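Local coordinates for protein Cas13d (uncultured Ruminococcus sp, PDB 6IV9) that binds a CRISPR RNA and, as a Cas13d effector with two HEPN domains, probably matures that RNA and cleaves target RNA guided by it, at residues G59-I72 against F75-N89. The protein carries 2 engineered substitutions. Residues are numbered along the deposited sequence; the frame is centred on the assembly and turned at random.
With nucleotides of chain B.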
# COMPACT_ATOMS: atom_id res chain seq x y z
N GLY A 59 -2.20 7.63 -28.59
CA GLY A 59 -0.75 7.35 -28.47
C GLY A 59 0.13 8.51 -28.02
O GLY A 59 1.30 8.25 -27.86
N MET A 60 -0.41 9.70 -27.76
CA MET A 60 0.46 10.82 -27.31
C MET A 60 0.66 10.72 -25.79
O MET A 60 -0.30 10.89 -25.08
CB MET A 60 -0.13 12.18 -27.63
CG MET A 60 0.79 13.31 -27.25
SD MET A 60 0.24 14.89 -27.86
CE MET A 60 0.61 14.74 -29.60
N LYS A 61 1.85 10.33 -25.38
CA LYS A 61 2.23 10.16 -23.96
C LYS A 61 2.43 11.49 -23.24
O LYS A 61 1.92 11.64 -22.17
CB LYS A 61 3.54 9.39 -23.88
CG LYS A 61 4.02 9.03 -22.49
CD LYS A 61 5.21 8.12 -22.57
CE LYS A 61 5.87 7.89 -21.24
NZ LYS A 61 5.03 7.04 -20.39
N SER A 62 3.21 12.39 -23.83
CA SER A 62 3.46 13.66 -23.14
C SER A 62 3.94 14.75 -24.10
O SER A 62 4.48 14.43 -25.13
CB SER A 62 4.45 13.39 -22.06
OG SER A 62 5.26 14.49 -21.79
N ILE A 63 3.67 15.99 -23.76
CA ILE A 63 4.28 17.14 -24.48
C ILE A 63 5.18 17.84 -23.47
O ILE A 63 4.67 18.47 -22.59
CB ILE A 63 3.23 18.10 -25.06
CG1 ILE A 63 2.22 17.37 -25.94
CG2 ILE A 63 3.93 19.22 -25.80
CD1 ILE A 63 1.19 18.27 -26.53
N LEU A 64 6.48 17.66 -23.60
CA LEU A 64 7.45 18.31 -22.69
C LEU A 64 7.71 19.71 -23.21
O LEU A 64 7.83 19.87 -24.40
CB LEU A 64 8.71 17.45 -22.63
CG LEU A 64 8.45 16.03 -22.13
CD1 LEU A 64 9.66 15.16 -22.30
CD2 LEU A 64 7.98 16.04 -20.69
N VAL A 65 7.78 20.68 -22.31
CA VAL A 65 7.94 22.08 -22.74
C VAL A 65 9.22 22.67 -22.17
O VAL A 65 9.51 22.50 -21.00
CB VAL A 65 6.73 22.97 -22.38
CG1 VAL A 65 6.90 24.37 -22.91
CG2 VAL A 65 5.41 22.38 -22.82
N SER A 66 9.97 23.31 -23.05
CA SER A 66 11.16 24.12 -22.69
C SER A 66 10.85 25.56 -23.11
O SER A 66 9.78 25.83 -23.67
CB SER A 66 12.40 23.62 -23.33
OG SER A 66 12.49 24.15 -24.63
N GLU A 67 11.76 26.48 -22.85
CA GLU A 67 11.43 27.86 -23.23
C GLU A 67 11.26 27.93 -24.75
O GLU A 67 10.29 28.49 -25.19
CB GLU A 67 12.47 28.83 -22.67
CG GLU A 67 12.13 30.28 -22.91
CD GLU A 67 10.91 30.77 -22.15
OE1 GLU A 67 10.18 29.92 -21.62
OE2 GLU A 67 10.68 31.99 -22.11
N ASN A 68 12.14 27.32 -25.52
CA ASN A 68 12.03 27.54 -26.98
C ASN A 68 11.41 26.36 -27.74
O ASN A 68 10.97 26.57 -28.85
CB ASN A 68 13.37 28.00 -27.55
CG ASN A 68 13.85 29.29 -26.92
OD1 ASN A 68 14.85 29.32 -26.23
ND2 ASN A 68 13.12 30.37 -27.15
N LYS A 69 11.31 25.19 -27.12
CA LYS A 69 10.85 24.00 -27.87
C LYS A 69 9.86 23.16 -27.08
O LYS A 69 9.77 23.34 -25.90
CB LYS A 69 12.04 23.08 -28.06
CG LYS A 69 13.23 23.69 -28.77
CD LYS A 69 12.88 24.22 -30.11
CE LYS A 69 14.09 24.74 -30.86
NZ LYS A 69 13.74 25.15 -32.24
N MET A 70 9.15 22.30 -27.80
CA MET A 70 8.23 21.30 -27.21
C MET A 70 8.70 19.95 -27.75
O MET A 70 9.13 19.90 -28.89
CB MET A 70 6.78 21.49 -27.64
CG MET A 70 6.12 22.66 -27.02
SD MET A 70 4.39 22.74 -27.45
CE MET A 70 4.46 23.19 -29.17
N TYR A 71 8.66 18.93 -26.91
CA TYR A 71 9.03 17.57 -27.34
C TYR A 71 7.80 16.70 -27.12
O TYR A 71 7.35 16.62 -26.01
CB TYR A 71 10.25 17.07 -26.58
CG TYR A 71 11.42 17.99 -26.70
CD1 TYR A 71 11.59 19.05 -25.83
CD2 TYR A 71 12.34 17.83 -27.71
CE1 TYR A 71 12.66 19.91 -25.95
CE2 TYR A 71 13.41 18.68 -27.85
CZ TYR A 71 13.57 19.73 -26.97
OH TYR A 71 14.62 20.56 -27.12
N ILE A 72 7.35 16.06 -28.18
CA ILE A 72 6.16 15.19 -28.14
C ILE A 72 6.62 13.74 -28.05
O ILE A 72 7.44 13.34 -28.84
CB ILE A 72 5.32 15.45 -29.39
CG1 ILE A 72 4.83 16.89 -29.42
CG2 ILE A 72 4.19 14.45 -29.50
CD1 ILE A 72 3.89 17.21 -30.52
N PHE A 75 3.70 6.42 -26.63
CA PHE A 75 3.93 5.29 -25.71
C PHE A 75 4.72 4.18 -26.38
O PHE A 75 4.35 3.70 -27.42
CB PHE A 75 2.61 4.70 -25.24
CG PHE A 75 1.77 5.64 -24.42
CD1 PHE A 75 1.98 5.77 -23.06
CD2 PHE A 75 0.76 6.37 -25.00
CE1 PHE A 75 1.20 6.62 -22.31
CE2 PHE A 75 -0.02 7.22 -24.24
CZ PHE A 75 0.21 7.34 -22.90
N GLY A 76 5.79 3.80 -25.71
CA GLY A 76 6.56 2.60 -26.04
C GLY A 76 6.06 1.46 -25.17
O GLY A 76 4.94 1.54 -24.69
N LYS A 77 6.85 0.42 -25.00
CA LYS A 77 6.45 -0.71 -24.13
C LYS A 77 6.41 -0.21 -22.69
O LYS A 77 7.30 0.50 -22.30
CB LYS A 77 7.42 -1.88 -24.27
CG LYS A 77 6.87 -3.22 -23.81
CD LYS A 77 7.91 -4.28 -23.54
CE LYS A 77 7.34 -5.50 -22.85
NZ LYS A 77 6.58 -5.16 -21.63
N GLY A 78 5.37 -0.58 -21.96
CA GLY A 78 5.27 -0.21 -20.54
C GLY A 78 5.34 1.29 -20.36
O GLY A 78 4.52 1.98 -20.93
N ASN A 79 6.30 1.75 -19.56
CA ASN A 79 6.45 3.18 -19.25
C ASN A 79 7.46 3.87 -20.17
O ASN A 79 7.74 5.02 -19.95
CB ASN A 79 6.74 3.44 -17.78
CG ASN A 79 6.41 4.87 -17.42
OD1 ASN A 79 5.50 5.45 -17.99
ND2 ASN A 79 7.19 5.45 -16.54
N SER A 80 7.97 3.17 -21.16
CA SER A 80 8.95 3.76 -22.09
C SER A 80 8.31 4.85 -22.95
O SER A 80 7.19 4.69 -23.36
CB SER A 80 9.56 2.72 -22.94
OG SER A 80 10.16 1.77 -22.12
N ALA A 81 9.10 5.88 -23.23
CA ALA A 81 8.70 7.03 -24.06
C ALA A 81 9.40 6.96 -25.41
O ALA A 81 10.56 6.63 -25.44
CB ALA A 81 9.06 8.31 -23.36
N VAL A 82 8.67 7.20 -26.49
CA VAL A 82 9.29 7.27 -27.83
C VAL A 82 9.31 8.75 -28.19
O VAL A 82 8.25 9.32 -28.30
CB VAL A 82 8.48 6.47 -28.86
CG1 VAL A 82 8.97 6.71 -30.27
CG2 VAL A 82 8.45 4.99 -28.55
N LEU A 83 10.49 9.35 -28.30
CA LEU A 83 10.51 10.77 -28.70
C LEU A 83 10.04 10.82 -30.15
O LEU A 83 10.60 10.13 -30.98
CB LEU A 83 11.93 11.32 -28.56
CG LEU A 83 12.22 11.96 -27.22
CD1 LEU A 83 13.72 12.14 -27.02
CD2 LEU A 83 11.50 13.28 -27.10
N GLU A 84 9.01 11.60 -30.42
CA GLU A 84 8.45 11.62 -31.78
C GLU A 84 8.83 12.90 -32.50
O GLU A 84 9.31 12.83 -33.61
CB GLU A 84 6.93 11.53 -31.70
CG GLU A 84 6.42 10.17 -31.25
CD GLU A 84 6.27 9.14 -32.35
OE1 GLU A 84 6.68 9.41 -33.45
OE2 GLU A 84 5.74 8.08 -32.08
N TYR A 85 8.55 14.04 -31.89
CA TYR A 85 8.81 15.31 -32.61
C TYR A 85 9.36 16.39 -31.70
O TYR A 85 9.07 16.40 -30.53
CB TYR A 85 7.51 15.87 -33.18
CG TYR A 85 6.85 14.98 -34.20
CD1 TYR A 85 5.96 14.01 -33.81
CD2 TYR A 85 7.13 15.12 -35.54
CE1 TYR A 85 5.35 13.19 -34.72
CE2 TYR A 85 6.52 14.30 -36.47
CZ TYR A 85 5.64 13.33 -36.06
OH TYR A 85 5.04 12.51 -36.96
N GLU A 86 10.12 17.28 -32.30
CA GLU A 86 10.58 18.50 -31.62
C GLU A 86 9.88 19.64 -32.36
O GLU A 86 9.92 19.63 -33.57
CB GLU A 86 12.09 18.64 -31.71
CG GLU A 86 12.58 19.95 -31.16
CD GLU A 86 14.06 20.10 -31.38
OE1 GLU A 86 14.77 19.11 -31.27
OE2 GLU A 86 14.48 21.20 -31.67
N VAL A 87 9.22 20.53 -31.64
CA VAL A 87 8.46 21.65 -32.26
C VAL A 87 9.02 22.97 -31.75
O VAL A 87 9.32 23.06 -30.58
CB VAL A 87 6.96 21.54 -31.95
CG1 VAL A 87 6.17 22.70 -32.53
CG2 VAL A 87 6.38 20.22 -32.39
N ASP A 88 9.19 23.94 -32.64
CA ASP A 88 9.70 25.26 -32.24
C ASP A 88 8.51 26.10 -31.78
O ASP A 88 7.57 26.20 -32.52
CB ASP A 88 10.45 25.97 -33.36
CG ASP A 88 10.99 27.31 -32.91
OD1 ASP A 88 10.23 28.27 -32.91
OD2 ASP A 88 12.13 27.34 -32.52
N ASN A 89 8.58 26.66 -30.58
CA ASN A 89 7.46 27.45 -30.02
C ASN A 89 7.20 28.72 -30.84
O ASN A 89 6.07 29.15 -30.82
CB ASN A 89 7.69 27.80 -28.55
CG ASN A 89 7.66 26.58 -27.67
OD1 ASN A 89 7.07 25.59 -28.03
ND2 ASN A 89 8.31 26.66 -26.53
P C B 30 -4.63 6.92 -16.44
OP1 C B 30 -6.04 6.68 -16.33
OP2 C B 30 -3.66 6.25 -15.55
O5' C B 30 -4.09 6.51 -17.87
C5' C B 30 -4.85 6.81 -19.05
C4' C B 30 -4.34 5.99 -20.20
O4' C B 30 -2.96 6.32 -20.52
C3' C B 30 -4.29 4.48 -20.06
O3' C B 30 -5.59 3.93 -20.15
C2' C B 30 -3.42 4.12 -21.27
O2' C B 30 -4.14 4.11 -22.49
C1' C B 30 -2.39 5.25 -21.23
N1 C B 30 -1.13 4.87 -20.59
C2 C B 30 -0.32 4.02 -21.32
O2 C B 30 -0.70 3.66 -22.44
N3 C B 30 0.86 3.62 -20.80
C4 C B 30 1.27 4.11 -19.63
N4 C B 30 2.48 3.77 -19.21
C5 C B 30 0.48 5.02 -18.87
C6 C B 30 -0.67 5.43 -19.43
P A B 29 -1.81 10.19 -12.12
OP1 A B 29 -0.96 9.11 -11.77
OP2 A B 29 -1.32 11.59 -12.21
O5' A B 29 -2.43 9.75 -13.52
C5' A B 29 -3.46 10.53 -14.12
C4' A B 29 -3.27 10.50 -15.62
O4' A B 29 -1.98 11.08 -15.91
C3' A B 29 -3.18 9.11 -16.23
O3' A B 29 -4.47 8.49 -16.34
C2' A B 29 -2.48 9.43 -17.55
O2' A B 29 -3.39 10.00 -18.48
C1' A B 29 -1.46 10.48 -17.08
N9 A B 29 -0.21 9.88 -16.73
C8 A B 29 0.25 9.48 -15.50
N7 A B 29 1.37 8.81 -15.55
C5 A B 29 1.65 8.74 -16.91
C6 A B 29 2.67 8.10 -17.62
N6 A B 29 3.68 7.44 -17.05
N1 A B 29 2.65 8.21 -18.97
C2 A B 29 1.66 8.89 -19.54
N3 A B 29 0.63 9.50 -18.98
C4 A B 29 0.67 9.35 -17.64
P U B 23 -0.13 14.71 -18.48
OP1 U B 23 1.08 14.87 -19.31
OP2 U B 23 -1.05 13.61 -18.68
O5' U B 23 0.41 14.63 -16.98
C5' U B 23 -0.38 14.11 -15.89
C4' U B 23 0.58 13.63 -14.79
O4' U B 23 1.26 12.46 -15.31
C3' U B 23 1.70 14.63 -14.46
O3' U B 23 1.95 14.63 -13.07
C2' U B 23 2.90 14.09 -15.20
O2' U B 23 4.16 14.53 -14.69
C1' U B 23 2.66 12.58 -15.12
N1 U B 23 3.34 11.89 -16.22
C2 U B 23 4.39 11.04 -15.92
O2 U B 23 4.75 10.82 -14.79
N3 U B 23 5.03 10.50 -17.00
C4 U B 23 4.76 10.71 -18.31
O4 U B 23 5.45 10.17 -19.17
C5 U B 23 3.65 11.58 -18.55
C6 U B 23 2.99 12.11 -17.52
O HOH W 1 2.09 5.01 -28.78
O HOH W 2 4.92 4.56 -22.02
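Antiparallel strand pairing between 69-72 and 81-88, part of a beta hairpin in a four-stranded sheet, passes at its loop end into an RNA-binding site, where Lys61 and Phe75 meet. Met70 and Val87 form a hydrogen-bonded pair, with Met70 N to Val87 O at 2.9 Å. A classic bulge sets Glu84 and Tyr85 both against Ile72, whose O accepts from Glu84 N at 2.8 Å. At the far end Lys69 NZ reaches the anti lone pair of Asp88 OD2, a 2.7 Å salt bridge. The RNA-facing end works differently. CB of Lys61 lies over one face of the Phe75 ring, 3.9 Å from its centroid, a CH-pi contact, while the base of C30 of chain B covers the opposite face. With CG anti to the backbone N (chi1 -175°), Lys61 runs on past the ring, and NZ donates to Asn79 OD1 (2.9 Å) and to A29 of chain B N1 (3.0 Å). Asn79 OD1 also accepts from N6 of A29 of chain B. Without the ring, as with an alanine at Phe75, the C30 base of chain B would probably lose its cover and Lys61 be freer to turn from the adenine. Lysine and asparagine together thus read the adenine's N1 and N6, consistent with base-specific recognition of the crRNA.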